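Local atomic coordinates of chromosomal replication initiator protein dnaA (Aquifex aeolicus, PDB entry 1L8Q), a protein that binds ATP and the chromosomal replication origin and, in its ATP form, probably initiates DNA replication once per cell cycle. Residues 40-45 / 51-56; 173-178 / 189-194; 196-201 / 205-210. All coordinates share one frame; numbering follows the deposited sequence.

In the fold
The three contacts follow one another along the chain, and all three touch ADP. Contact 1 joins strand 40-43 of the parallel five-stranded sheet to helix 50-63. Contacts 2 and 3 belong to the helices that come after the last strand of that sheet, and both use helix 188-197. Their centres are 9 Å apart, and they touch. The centre of contact 1 lies 24 Å from that of contact 2 and 22 Å from that of contact 3, with no direct touch. ADP lies between them and is touched from both sides. The AAA+ region therefore holds ADP between a phosphate-binding base and a helical lid, consistent with nucleotide-dependent shape change in this family.

Contact 1: 40-45 / 51-56; sequences IFIYGS and THLLQA. With MG (magnesium ion), chain B; ADP (adenosine-5'-diphosphate), chain C.
Ile-42 meets Leu-53 and Leu-54 through one methyl group, its CD1. That atom lies 3.8 Å from Leu-53 CD2 and 3.8 Å from Leu-54 CD1. The Ile-42 and Leu-53 side chains are roughly perpendicular. Leu-54 instead runs antiparallel alongside Ile-42. This end of the contact is buried and wholly apolar. Val-26 of helix 20-31 and Val-162 of strand 160-163 close in on Ile-42, and Leu-54 also rests on Ile-135 and Ala-137 of strand 133-138.

The loop between strand 40-43 and helix 50-63, with the first residues of that helix, is the P-loop (Walker A) of the AAA+ domain. Toward Ser-45 and Thr-51 the two segments separate, and the ADP phosphates enter between them with magnesium and water. Here the binding is polar. Thr-51 N donates to ADP O1B at 2.9 Å, with an N-H...O angle of 157°. Thr-51 OG1 binds the magnesium ion at 1.9 Å. With chi1 at -64° OG1 lies beside the backbone N, which lets amide and hydroxyl reach O1B and the metal it binds. OG1 is also hydrogen-bonded to Asp-105. ADP O1B is the second ligand of the metal, at 1.9 Å, and four waters complete six-fold coordination. Two of these waters donate to ADP O3B and O2A.

His-52 N donates to ADP O1A at 2.6 Å. The side chain goes to the ribose: CG is anti to the backbone N (chi1 -176°), and ND1 shares a nearly straight hydrogen bond of 2.6 Å with ADP O2', which sits at the ring edge near its plane. On the other ring nitrogen, NE2 is held by Thr-9 O.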
loop_
_atom_site.group_PDB
_atom_site.type_symbol
_atom_site.label_atom_id
_atom_site.label_comp_id
_atom_site.label_asym_id
_atom_site.label_seq_id
_atom_site.Cartn_x
_atom_site.Cartn_y
_atom_site.Cartn_z
ATOM N N ILE A 40 18.425 0.021 -10.725
ATOM C CA ILE A 40 17.548 1.043 -10.203
ATOM C C ILE A 40 16.647 0.333 -9.208
ATOM O O ILE A 40 16.056 -0.687 -9.537
ATOM C CB ILE A 40 16.679 1.612 -11.308
ATOM C CG1 ILE A 40 17.513 2.411 -12.287
ATOM C CG2 ILE A 40 15.573 2.492 -10.732
ATOM C CD1 ILE A 40 16.717 2.904 -13.434
ATOM N N PHE A 41 16.534 0.873 -7.996
ATOM C CA PHE A 41 15.719 0.257 -6.954
ATOM C C PHE A 41 14.731 1.291 -6.467
ATOM O O PHE A 41 15.110 2.222 -5.757
ATOM C CB PHE A 41 16.613 -0.171 -5.798
ATOM C CG PHE A 41 15.933 -0.997 -4.773
ATOM C CD1 PHE A 41 15.053 -0.422 -3.865
ATOM C CD2 PHE A 41 16.201 -2.356 -4.676
ATOM C CE1 PHE A 41 14.426 -1.200 -2.893
ATOM C CE2 PHE A 41 15.594 -3.141 -3.696
ATOM C CZ PHE A 41 14.709 -2.564 -2.805
ATOM N N ILE A 42 13.469 1.144 -6.861
ATOM C CA ILE A 42 12.434 2.076 -6.455
ATOM C C ILE A 42 11.673 1.574 -5.235
ATOM O O ILE A 42 11.278 0.427 -5.185
ATOM C CB ILE A 42 11.446 2.269 -7.598
ATOM C CG1 ILE A 42 12.132 2.898 -8.802
ATOM C CG2 ILE A 42 10.262 3.133 -7.152
ATOM C CD1 ILE A 42 11.345 2.683 -10.097
ATOM N N TYR A 43 11.453 2.442 -4.252
ATOM C CA TYR A 43 10.685 2.049 -3.077
ATOM C C TYR A 43 9.705 3.127 -2.589
ATOM O O TYR A 43 9.940 4.335 -2.718
ATOM C CB TYR A 43 11.592 1.598 -1.944
ATOM C CG TYR A 43 12.410 2.696 -1.354
ATOM C CD1 TYR A 43 12.041 3.301 -0.153
ATOM C CD2 TYR A 43 13.545 3.138 -1.987
ATOM C CE1 TYR A 43 12.786 4.308 0.390
ATOM C CE2 TYR A 43 14.311 4.134 -1.456
ATOM C CZ TYR A 43 13.930 4.720 -0.257
ATOM O OH TYR A 43 14.707 5.721 0.281
ATOM N N GLY A 44 8.599 2.660 -2.033
ATOM C CA GLY A 44 7.562 3.528 -1.540
ATOM C C GLY A 44 6.387 2.714 -1.059
ATOM O O GLY A 44 6.282 1.506 -1.318
ATOM N N SER A 45 5.476 3.373 -0.377
ATOM C CA SER A 45 4.341 2.678 0.191
ATOM C C SER A 45 3.330 2.298 -0.889
ATOM O O SER A 45 3.432 2.743 -2.037
ATOM C CB SER A 45 3.678 3.574 1.216
ATOM O OG SER A 45 3.047 4.641 0.548
ATOM N N THR A 51 4.527 -0.064 -9.432
ATOM C CA THR A 51 4.207 -1.005 -10.485
ATOM C C THR A 51 3.964 -0.262 -11.793
ATOM O O THR A 51 4.444 -0.646 -12.854
ATOM C CB THR A 51 3.002 -1.858 -10.090
ATOM O OG1 THR A 51 3.335 -2.667 -8.947
ATOM C CG2 THR A 51 2.683 -2.896 -11.182
ATOM N N HIS A 52 3.238 0.828 -11.710
ATOM C CA HIS A 52 2.969 1.617 -12.874
ATOM C C HIS A 52 4.276 2.015 -13.571
ATOM O O HIS A 52 4.409 1.896 -14.791
ATOM C CB HIS A 52 2.193 2.859 -12.462
ATOM C CG HIS A 52 1.771 3.712 -13.610
ATOM N ND1 HIS A 52 0.470 4.135 -13.783
ATOM C CD2 HIS A 52 2.473 4.216 -14.653
ATOM C CE1 HIS A 52 0.393 4.874 -14.875
ATOM N NE2 HIS A 52 1.595 4.940 -15.420
ATOM N N LEU A 53 5.239 2.493 -12.795
ATOM C CA LEU A 53 6.488 2.967 -13.359
ATOM C C LEU A 53 7.314 1.819 -13.965
ATOM O O LEU A 53 7.881 1.965 -15.061
ATOM C CB LEU A 53 7.282 3.715 -12.298
ATOM C CG LEU A 53 8.424 4.628 -12.710
ATOM C CD1 LEU A 53 7.960 5.633 -13.735
ATOM C CD2 LEU A 53 8.932 5.338 -11.473
ATOM N N LEU A 54 7.387 0.685 -13.269
ATOM C CA LEU A 54 8.132 -0.453 -13.806
ATOM C C LEU A 54 7.533 -0.873 -15.142
ATOM O O LEU A 54 8.243 -1.071 -16.131
ATOM C CB LEU A 54 8.099 -1.634 -12.846
ATOM C CG LEU A 54 9.301 -1.855 -11.929
ATOM C CD1 LEU A 54 9.686 -0.597 -11.198
ATOM C CD2 LEU A 54 8.977 -2.988 -10.957
ATOM N N GLN A 55 6.216 -0.989 -15.174
ATOM C CA GLN A 55 5.559 -1.456 -16.363
ATOM C C GLN A 55 5.578 -0.440 -17.496
ATOM O O GLN A 55 5.566 -0.806 -18.677
ATOM C CB GLN A 55 4.141 -1.892 -16.046
ATOM C CG GLN A 55 4.086 -3.002 -15.038
ATOM C CD GLN A 55 3.339 -4.192 -15.557
ATOM O OE1 GLN A 55 2.984 -5.086 -14.796
ATOM N NE2 GLN A 55 3.104 -4.217 -16.854
ATOM N N ALA A 56 5.599 0.836 -17.151
ATOM C CA ALA A 56 5.680 1.850 -18.185
ATOM C C ALA A 56 7.062 1.782 -18.833
ATOM O O ALA A 56 7.181 1.918 -20.048
ATOM C CB ALA A 56 5.413 3.211 -17.624
HETATM MG MG MG B . 2.666 -2.273 -7.165
HETATM P PB ADP C . 2.133 0.560 -6.232
HETATM O O1B ADP C . 2.692 -0.423 -7.272
HETATM O O2B ADP C . 3.154 1.495 -5.651
HETATM O O3B ADP C . 1.234 -0.084 -5.224
HETATM P PA ADP C . 0.764 1.167 -8.528
HETATM O O1A ADP C . 1.905 1.376 -9.507
HETATM O O2A ADP C . 0.246 -0.261 -8.515
HETATM O O3A ADP C . 1.202 1.544 -7.044
HETATM O "O5'" ADP C . -0.398 2.212 -8.829
HETATM C "C5'" ADP C . -1.616 2.166 -8.107
HETATM C "C4'" ADP C . -2.642 2.828 -8.992
HETATM O "O4'" ADP C . -2.474 4.259 -8.967
HETATM C "C3'" ADP C . -2.414 2.404 -10.426
HETATM O "O3'" ADP C . -3.703 2.391 -11.024
HETATM C "C2'" ADP C . -1.582 3.535 -10.988
HETATM O "O2'" ADP C . -1.644 3.714 -12.393
HETATM C "C1'" ADP C . -2.116 4.740 -10.265
HETATM N N9 ADP C . -1.017 5.709 -10.172
HETATM C C8 ADP C . 0.023 5.665 -9.307
HETATM N N7 ADP C . 0.854 6.731 -9.516
HETATM C C5 ADP C . 0.353 7.444 -10.531
HETATM C C6 ADP C . 0.731 8.667 -11.252
HETATM N N6 ADP C . 1.836 9.357 -10.929
HETATM N N1 ADP C . -0.062 9.080 -12.248
HETATM C C2 ADP C . -1.183 8.413 -12.592
HETATM N N3 ADP C . -1.582 7.290 -11.966
HETATM C C4 ADP C . -0.871 6.772 -10.960
HETATM O O HOH W 1 2.179 -2.462 -5.056
HETATM O O HOH W 2 4.670 -2.745 -6.464
HETATM O O HOH W 3 0.862 -2.430 -7.324
HETATM O O HOH W 4 2.698 -4.351 -6.880
#

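Contact 2: 173-178 / 189-194; sequences KIIKEK and EVIDYL. With ADP (adenosine-5'-diphosphate), chain C.
Ile-175 alone makes every close contact that the 173-178 segment has with 189-194. Its partners are Ile-191 and Leu-194, which lie on the same side of helix 188-197, less than one turn apart. The two helices, 168-181 and 188-197, belong to the helical lid of the AAA+ domain. At this point the backbones come close: the CA atoms of Ile-175 and Ile-191 are 6.8 Å apart.

The two branches of Ile-175 divide the work. CG1 lies beside the backbone N (chi1 -78°), and CG2 lies anti to it. The long branch ends in CD1, which reaches Leu-194 CB at 3.7 Å. The short branch, CG2, touches Leu-194 CD1 at 3.8 Å and approaches Ile-191 CG2 more loosely, at 4.2 Å. The Ile-175 and Leu-194 side chains lie aslant; CD1 reaches the root of Leu-194 and CG2 one of its end methyls. All three residues are buried. Phe-172 and Leu-179 of helix 168-181 pack against Ile-191, and Ile-204 of helix 201-214 packs on Ile-175.

The polar residues lie round the margin of this apolar patch. Asp-192 forms a salt bridge with Lys-188, and Tyr-193 OH is hydrogen-bonded to Glu-223 of the long helix 216-241.

Ile-174, the neighbour of Ile-175, turns to the nucleotide and to Val-201. Ile-174 CG2 packs on Val-201 CG2, while Ile-174 CD1 lies over the pyrimidine part of the adenine, 3.6 Å from ADP N3.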
loop_
_atom_site.group_PDB
_atom_site.type_symbol
_atom_site.label_atom_id
_atom_site.label_comp_id
_atom_site.label_asym_id
_atom_site.label_seq_id
_atom_site.Cartn_x
_atom_site.Cartn_y
_atom_site.Cartn_z
ATOM N N LYS A 173 -4.449 15.905 -9.308
ATOM C CA LYS A 173 -4.530 15.728 -10.749
ATOM C C LYS A 173 -5.145 14.362 -11.077
ATOM O O LYS A 173 -6.016 14.257 -11.953
ATOM C CB LYS A 173 -3.160 15.900 -11.402
ATOM C CG LYS A 173 -2.559 17.277 -11.174
ATOM C CD LYS A 173 -1.376 17.535 -12.067
ATOM C CE LYS A 173 -0.672 18.814 -11.683
ATOM N NZ LYS A 173 0.639 18.939 -12.392
ATOM N N ILE A 174 -4.716 13.323 -10.363
ATOM C CA ILE A 174 -5.262 12.002 -10.604
ATOM C C ILE A 174 -6.784 12.028 -10.374
ATOM O O ILE A 174 -7.581 11.620 -11.232
ATOM C CB ILE A 174 -4.564 10.960 -9.736
ATOM C CG1 ILE A 174 -3.146 10.726 -10.255
ATOM C CG2 ILE A 174 -5.333 9.662 -9.754
ATOM C CD1 ILE A 174 -2.329 9.727 -9.425
ATOM N N ILE A 175 -7.186 12.559 -9.238
ATOM C CA ILE A 175 -8.595 12.647 -8.925
ATOM C C ILE A 175 -9.387 13.263 -10.076
ATOM O O ILE A 175 -10.468 12.792 -10.420
ATOM C CB ILE A 175 -8.794 13.426 -7.623
ATOM C CG1 ILE A 175 -8.471 12.523 -6.421
ATOM C CG2 ILE A 175 -10.187 13.945 -7.529
ATOM C CD1 ILE A 175 -8.263 13.288 -5.114
ATOM N N LYS A 176 -8.857 14.317 -10.679
ATOM C CA LYS A 176 -9.525 14.914 -11.818
ATOM C C LYS A 176 -9.617 13.913 -12.942
ATOM O O LYS A 176 -10.663 13.780 -13.555
ATOM C CB LYS A 176 -8.785 16.130 -12.321
ATOM C CG LYS A 176 -9.052 17.431 -11.575
ATOM C CD LYS A 176 -7.891 18.374 -11.859
ATOM C CE LYS A 176 -8.202 19.802 -11.534
ATOM N NZ LYS A 176 -7.116 20.699 -12.050
ATOM N N GLU A 177 -8.528 13.208 -13.232
ATOM C CA GLU A 177 -8.577 12.229 -14.322
ATOM C C GLU A 177 -9.645 11.180 -14.037
ATOM O O GLU A 177 -10.455 10.883 -14.892
ATOM C CB GLU A 177 -7.189 11.606 -14.641
ATOM C CG GLU A 177 -6.474 12.255 -15.846
ATOM C CD GLU A 177 -4.960 11.939 -15.949
ATOM O OE1 GLU A 177 -4.539 10.771 -15.678
ATOM O OE2 GLU A 177 -4.179 12.863 -16.329
ATOM N N LYS A 178 -9.676 10.682 -12.805
ATOM C CA LYS A 178 -10.613 9.632 -12.402
ATOM C C LYS A 178 -12.066 10.066 -12.537
ATOM O O LYS A 178 -12.917 9.315 -13.026
ATOM C CB LYS A 178 -10.328 9.185 -10.969
ATOM C CG LYS A 178 -9.088 8.326 -10.840
ATOM C CD LYS A 178 -9.149 7.175 -11.811
ATOM C CE LYS A 178 -7.863 6.393 -11.834
ATOM N NZ LYS A 178 -8.079 5.082 -12.476
ATOM N N GLU A 189 -16.509 20.466 -4.435
ATOM C CA GLU A 189 -16.808 19.657 -3.251
ATOM C C GLU A 189 -16.396 18.201 -3.397
ATOM O O GLU A 189 -15.927 17.587 -2.442
ATOM C CB GLU A 189 -18.290 19.712 -2.899
ATOM C CG GLU A 189 -18.887 21.087 -2.929
ATOM C CD GLU A 189 -19.599 21.369 -4.234
ATOM O OE1 GLU A 189 -20.521 20.581 -4.598
ATOM O OE2 GLU A 189 -19.242 22.375 -4.894
ATOM N N VAL A 190 -16.600 17.647 -4.582
ATOM C CA VAL A 190 -16.287 16.257 -4.821
ATOM C C VAL A 190 -14.790 16.090 -4.804
ATOM O O VAL A 190 -14.273 15.224 -4.105
ATOM C CB VAL A 190 -16.867 15.773 -6.170
ATOM C CG1 VAL A 190 -16.616 14.297 -6.352
ATOM C CG2 VAL A 190 -18.348 16.076 -6.238
ATOM N N ILE A 191 -14.100 16.937 -5.570
ATOM C CA ILE A 191 -12.637 16.934 -5.612
ATOM C C ILE A 191 -12.097 17.111 -4.225
ATOM O O ILE A 191 -11.224 16.359 -3.807
ATOM C CB ILE A 191 -12.098 18.034 -6.534
ATOM C CG1 ILE A 191 -12.629 17.819 -7.954
ATOM C CG2 ILE A 191 -10.577 18.018 -6.546
ATOM C CD1 ILE A 191 -12.604 19.041 -8.807
ATOM N N ASP A 192 -12.638 18.079 -3.488
ATOM C CA ASP A 192 -12.237 18.262 -2.095
ATOM C C ASP A 192 -12.515 17.015 -1.242
ATOM O O ASP A 192 -11.638 16.547 -0.516
ATOM C CB ASP A 192 -12.883 19.499 -1.474
ATOM C CG ASP A 192 -12.156 20.800 -1.856
ATOM O OD1 ASP A 192 -11.066 20.722 -2.484
ATOM O OD2 ASP A 192 -12.606 21.944 -1.585
ATOM N N TYR A 193 -13.720 16.462 -1.347
ATOM C CA TYR A 193 -14.066 15.288 -0.563
ATOM C C TYR A 193 -13.044 14.201 -0.762
ATOM O O TYR A 193 -12.660 13.521 0.184
ATOM C CB TYR A 193 -15.435 14.726 -0.960
ATOM C CG TYR A 193 -15.720 13.384 -0.317
ATOM C CD1 TYR A 193 -16.275 13.306 0.963
ATOM C CD2 TYR A 193 -15.397 12.207 -0.957
ATOM C CE1 TYR A 193 -16.531 12.090 1.561
ATOM C CE2 TYR A 193 -15.636 10.972 -0.355
ATOM C CZ TYR A 193 -16.207 10.924 0.900
ATOM O OH TYR A 193 -16.440 9.703 1.507
ATOM N N LEU A 194 -12.640 14.014 -2.011
ATOM C CA LEU A 194 -11.729 12.959 -2.347
ATOM C C LEU A 194 -10.315 13.255 -1.822
ATOM O O LEU A 194 -9.616 12.338 -1.370
ATOM C CB LEU A 194 -11.743 12.719 -3.855
ATOM C CG LEU A 194 -13.091 12.215 -4.380
ATOM C CD1 LEU A 194 -13.152 12.266 -5.888
ATOM C CD2 LEU A 194 -13.413 10.803 -3.856
HETATM P PB ADP C . 2.133 0.560 -6.232
HETATM O O1B ADP C . 2.692 -0.423 -7.272
HETATM O O2B ADP C . 3.154 1.495 -5.651
HETATM O O3B ADP C . 1.234 -0.084 -5.224
HETATM P PA ADP C . 0.764 1.167 -8.528
HETATM O O1A ADP C . 1.905 1.376 -9.507
HETATM O O2A ADP C . 0.246 -0.261 -8.515
HETATM O O3A ADP C . 1.202 1.544 -7.044
HETATM O "O5'" ADP C . -0.398 2.212 -8.829
HETATM C "C5'" ADP C . -1.616 2.166 -8.107
HETATM C "C4'" ADP C . -2.642 2.828 -8.992
HETATM O "O4'" ADP C . -2.474 4.259 -8.967
HETATM C "C3'" ADP C . -2.414 2.404 -10.426
HETATM O "O3'" ADP C . -3.703 2.391 -11.024
HETATM C "C2'" ADP C . -1.582 3.535 -10.988
HETATM O "O2'" ADP C . -1.644 3.714 -12.393
HETATM C "C1'" ADP C . -2.116 4.740 -10.265
HETATM N N9 ADP C . -1.017 5.709 -10.172
HETATM C C8 ADP C . 0.023 5.665 -9.307
HETATM N N7 ADP C . 0.854 6.731 -9.516
HETATM C C5 ADP C . 0.353 7.444 -10.531
HETATM C C6 ADP C . 0.731 8.667 -11.252
HETATM N N6 ADP C . 1.836 9.357 -10.929
HETATM N N1 ADP C . -0.062 9.080 -12.248
HETATM C C2 ADP C . -1.183 8.413 -12.592
HETATM N N3 ADP C . -1.582 7.290 -11.966
HETATM C C4 ADP C . -0.871 6.772 -10.960
#

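Contact 3: 196-201 / 205-210. With ADP (adenosine-5'-diphosphate), chain C.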
loop_
_atom_site.group_PDB
_atom_site.type_symbol
_atom_site.label_atom_id
_atom_site.label_comp_id
_atom_site.label_asym_id
_atom_site.label_seq_id
_atom_site.Cartn_x
_atom_site.Cartn_y
_atom_site.Cartn_z
ATOM N N GLU A 196 -9.453 14.927 0.878
ATOM C CA GLU A 196 -9.441 14.660 2.302
ATOM C C GLU A 196 -9.568 13.189 2.685
ATOM O O GLU A 196 -9.081 12.796 3.732
ATOM C CB GLU A 196 -10.515 15.469 3.028
ATOM C CG GLU A 196 -10.024 16.802 3.603
ATOM C CD GLU A 196 -8.959 16.652 4.709
ATOM O OE1 GLU A 196 -8.443 15.529 4.925
ATOM O OE2 GLU A 196 -8.634 17.676 5.368
ATOM N N ASN A 197 -10.196 12.371 1.847
ATOM C CA ASN A 197 -10.456 10.990 2.252
ATOM C C ASN A 197 -9.797 9.862 1.469
ATOM O O ASN A 197 -10.280 8.736 1.508
ATOM C CB ASN A 197 -11.950 10.744 2.345
ATOM C CG ASN A 197 -12.621 11.648 3.365
ATOM O OD1 ASN A 197 -12.870 11.244 4.496
ATOM N ND2 ASN A 197 -12.908 12.880 2.968
ATOM N N THR A 198 -8.691 10.144 0.787
ATOM C CA THR A 198 -8.004 9.108 0.044
ATOM C C THR A 198 -6.514 9.379 -0.098
ATOM O O THR A 198 -6.069 10.528 -0.025
ATOM C CB THR A 198 -8.644 8.914 -1.351
ATOM O OG1 THR A 198 -8.349 10.037 -2.186
ATOM C CG2 THR A 198 -10.148 8.923 -1.265
ATOM N N LYS A 199 -5.749 8.308 -0.317
ATOM C CA LYS A 199 -4.305 8.396 -0.480
ATOM C C LYS A 199 -3.887 7.592 -1.712
ATOM O O LYS A 199 -2.854 7.849 -2.317
ATOM C CB LYS A 199 -3.620 7.842 0.758
ATOM C CG LYS A 199 -4.040 6.419 1.109
ATOM C CD LYS A 199 -2.980 5.698 1.962
ATOM C CE LYS A 199 -3.499 4.348 2.473
ATOM N NZ LYS A 199 -2.397 3.391 2.799
ATOM N N ASN A 200 -4.725 6.622 -2.065
ATOM C CA ASN A 200 -4.499 5.672 -3.146
ATOM C C ASN A 200 -5.430 6.008 -4.290
ATOM O O ASN A 200 -6.334 6.784 -4.127
ATOM C CB ASN A 200 -4.931 4.282 -2.664
ATOM C CG ASN A 200 -3.796 3.434 -2.268
ATOM O OD1 ASN A 200 -2.751 3.445 -2.916
ATOM N ND2 ASN A 200 -3.975 2.650 -1.190
ATOM N N VAL A 201 -5.236 5.353 -5.428
ATOM C CA VAL A 201 -6.203 5.373 -6.489
ATOM C C VAL A 201 -7.278 4.334 -6.138
ATOM O O VAL A 201 -8.444 4.465 -6.532
ATOM C CB VAL A 201 -5.563 5.009 -7.841
ATOM C CG1 VAL A 201 -6.513 4.181 -8.691
ATOM C CG2 VAL A 201 -5.167 6.254 -8.579
ATOM N N GLU A 205 -11.156 5.143 -6.321
ATOM C CA GLU A 205 -12.133 4.363 -7.064
ATOM C C GLU A 205 -13.209 3.794 -6.125
ATOM O O GLU A 205 -14.391 3.741 -6.475
ATOM C CB GLU A 205 -11.449 3.273 -7.897
ATOM C CG GLU A 205 -10.888 3.831 -9.190
ATOM C CD GLU A 205 -10.188 2.811 -10.049
ATOM O OE1 GLU A 205 -10.212 1.610 -9.711
ATOM O OE2 GLU A 205 -9.596 3.227 -11.072
ATOM N N GLY A 206 -12.797 3.402 -4.926
ATOM C CA GLY A 206 -13.733 2.943 -3.919
ATOM C C GLY A 206 -14.778 4.006 -3.589
ATOM O O GLY A 206 -15.982 3.726 -3.546
ATOM N N LYS A 207 -14.329 5.232 -3.346
ATOM C CA LYS A 207 -15.267 6.318 -3.079
ATOM C C LYS A 207 -16.141 6.585 -4.300
ATOM O O LYS A 207 -17.347 6.759 -4.176
ATOM C CB LYS A 207 -14.541 7.604 -2.681
ATOM C CG LYS A 207 -13.936 7.570 -1.301
ATOM C CD LYS A 207 -14.932 7.167 -0.264
ATOM C CE LYS A 207 -14.314 7.257 1.125
ATOM N NZ LYS A 207 -15.086 6.505 2.153
ATOM N N ILE A 208 -15.533 6.599 -5.484
ATOM C CA ILE A 208 -16.285 6.868 -6.697
ATOM C C ILE A 208 -17.388 5.823 -6.901
ATOM O O ILE A 208 -18.512 6.183 -7.240
ATOM C CB ILE A 208 -15.350 6.981 -7.918
ATOM C CG1 ILE A 208 -14.685 8.372 -7.944
ATOM C CG2 ILE A 208 -16.093 6.760 -9.182
ATOM C CD1 ILE A 208 -13.535 8.513 -8.936
ATOM N N LYS A 209 -17.078 4.547 -6.647
ATOM C CA LYS A 209 -18.060 3.473 -6.763
ATOM C C LYS A 209 -19.266 3.805 -5.884
ATOM O O LYS A 209 -20.410 3.664 -6.303
ATOM C CB LYS A 209 -17.462 2.147 -6.302
ATOM C CG LYS A 209 -17.122 1.128 -7.396
ATOM C CD LYS A 209 -15.866 1.510 -8.211
ATOM C CE LYS A 209 -15.183 0.250 -8.841
ATOM N NZ LYS A 209 -14.115 -0.343 -7.950
ATOM N N LEU A 210 -19.000 4.251 -4.661
ATOM C CA LEU A 210 -20.063 4.587 -3.723
ATOM C C LEU A 210 -20.813 5.817 -4.190
ATOM O O LEU A 210 -22.019 5.943 -3.973
ATOM C CB LEU A 210 -19.494 4.842 -2.334
ATOM C CG LEU A 210 -19.677 3.786 -1.229
ATOM C CD1 LEU A 210 -20.103 2.403 -1.759
ATOM C CD2 LEU A 210 -18.414 3.695 -0.347
HETATM P PB ADP C . 2.133 0.560 -6.232
HETATM O O1B ADP C . 2.692 -0.423 -7.272
HETATM O O2B ADP C . 3.154 1.495 -5.651
HETATM O O3B ADP C . 1.234 -0.084 -5.224
HETATM P PA ADP C . 0.764 1.167 -8.528
HETATM O O1A ADP C . 1.905 1.376 -9.507
HETATM O O2A ADP C . 0.246 -0.261 -8.515
HETATM O O3A ADP C . 1.202 1.544 -7.044
HETATM O "O5'" ADP C . -0.398 2.212 -8.829
HETATM C "C5'" ADP C . -1.616 2.166 -8.107
HETATM C "C4'" ADP C . -2.642 2.828 -8.992
HETATM O "O4'" ADP C . -2.474 4.259 -8.967
HETATM C "C3'" ADP C . -2.414 2.404 -10.426
HETATM O "O3'" ADP C . -3.703 2.391 -11.024
HETATM C "C2'" ADP C . -1.582 3.535 -10.988
HETATM O "O2'" ADP C . -1.644 3.714 -12.393
HETATM C "C1'" ADP C . -2.116 4.740 -10.265
HETATM N N9 ADP C . -1.017 5.709 -10.172
HETATM C C8 ADP C . 0.023 5.665 -9.307
HETATM N N7 ADP C . 0.854 6.731 -9.516
HETATM C C5 ADP C . 0.353 7.444 -10.531
HETATM C C6 ADP C . 0.731 8.667 -11.252
HETATM N N6 ADP C . 1.836 9.357 -10.929
HETATM N N1 ADP C . -0.062 9.080 -12.248
HETATM C C2 ADP C . -1.183 8.413 -12.592
HETATM N N3 ADP C . -1.582 7.290 -11.966
HETATM C C4 ADP C . -0.871 6.772 -10.960
#
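Val-201 and Glu-205 run alongside each other in a common direction. They are four residues apart and joined through the backbone, with Glu-205 N donating to Val-201 O at 2.8 Å. This is an i to i+4 backbone bond. The Glu-205 chain runs extended beyond CG, which brings OE2 alongside Val-201 CG1 at 4.0 Å. The charge itself is met elsewhere: Glu-205 OE2 forms a salt bridge of 2.8 Å with Lys-178 NZ of helix 168-181.

Thr-198 and Lys-207 are set differently. Their side chains pass head to tail, and Thr-198 CG2 touches Lys-207 CG at 4.0 Å. The threonine puts its methyl beside the backbone N and toward the lysine, while its OG1 is hydrogen-bonded to Leu-194 O. The lysine chain bends at chi2 (-52°). Its CE then passes Asn-197 CB at 4.4 Å, and NZ goes on to a salt bridge with Glu-223. Asn-197 ND2 is hydrogen-bonded to Tyr-193 O.

Val-201 also borders the nucleotide. Its CB and CG2 each approach ADP O4', both at 3.4 Å. The next residue, Arg-202, binds ATP and is probably the sensor 2 arginine. Val-201 thus belongs to the side of the AAA+ lid that faces the nucleotide, together with Ile-174 of helix 168-181.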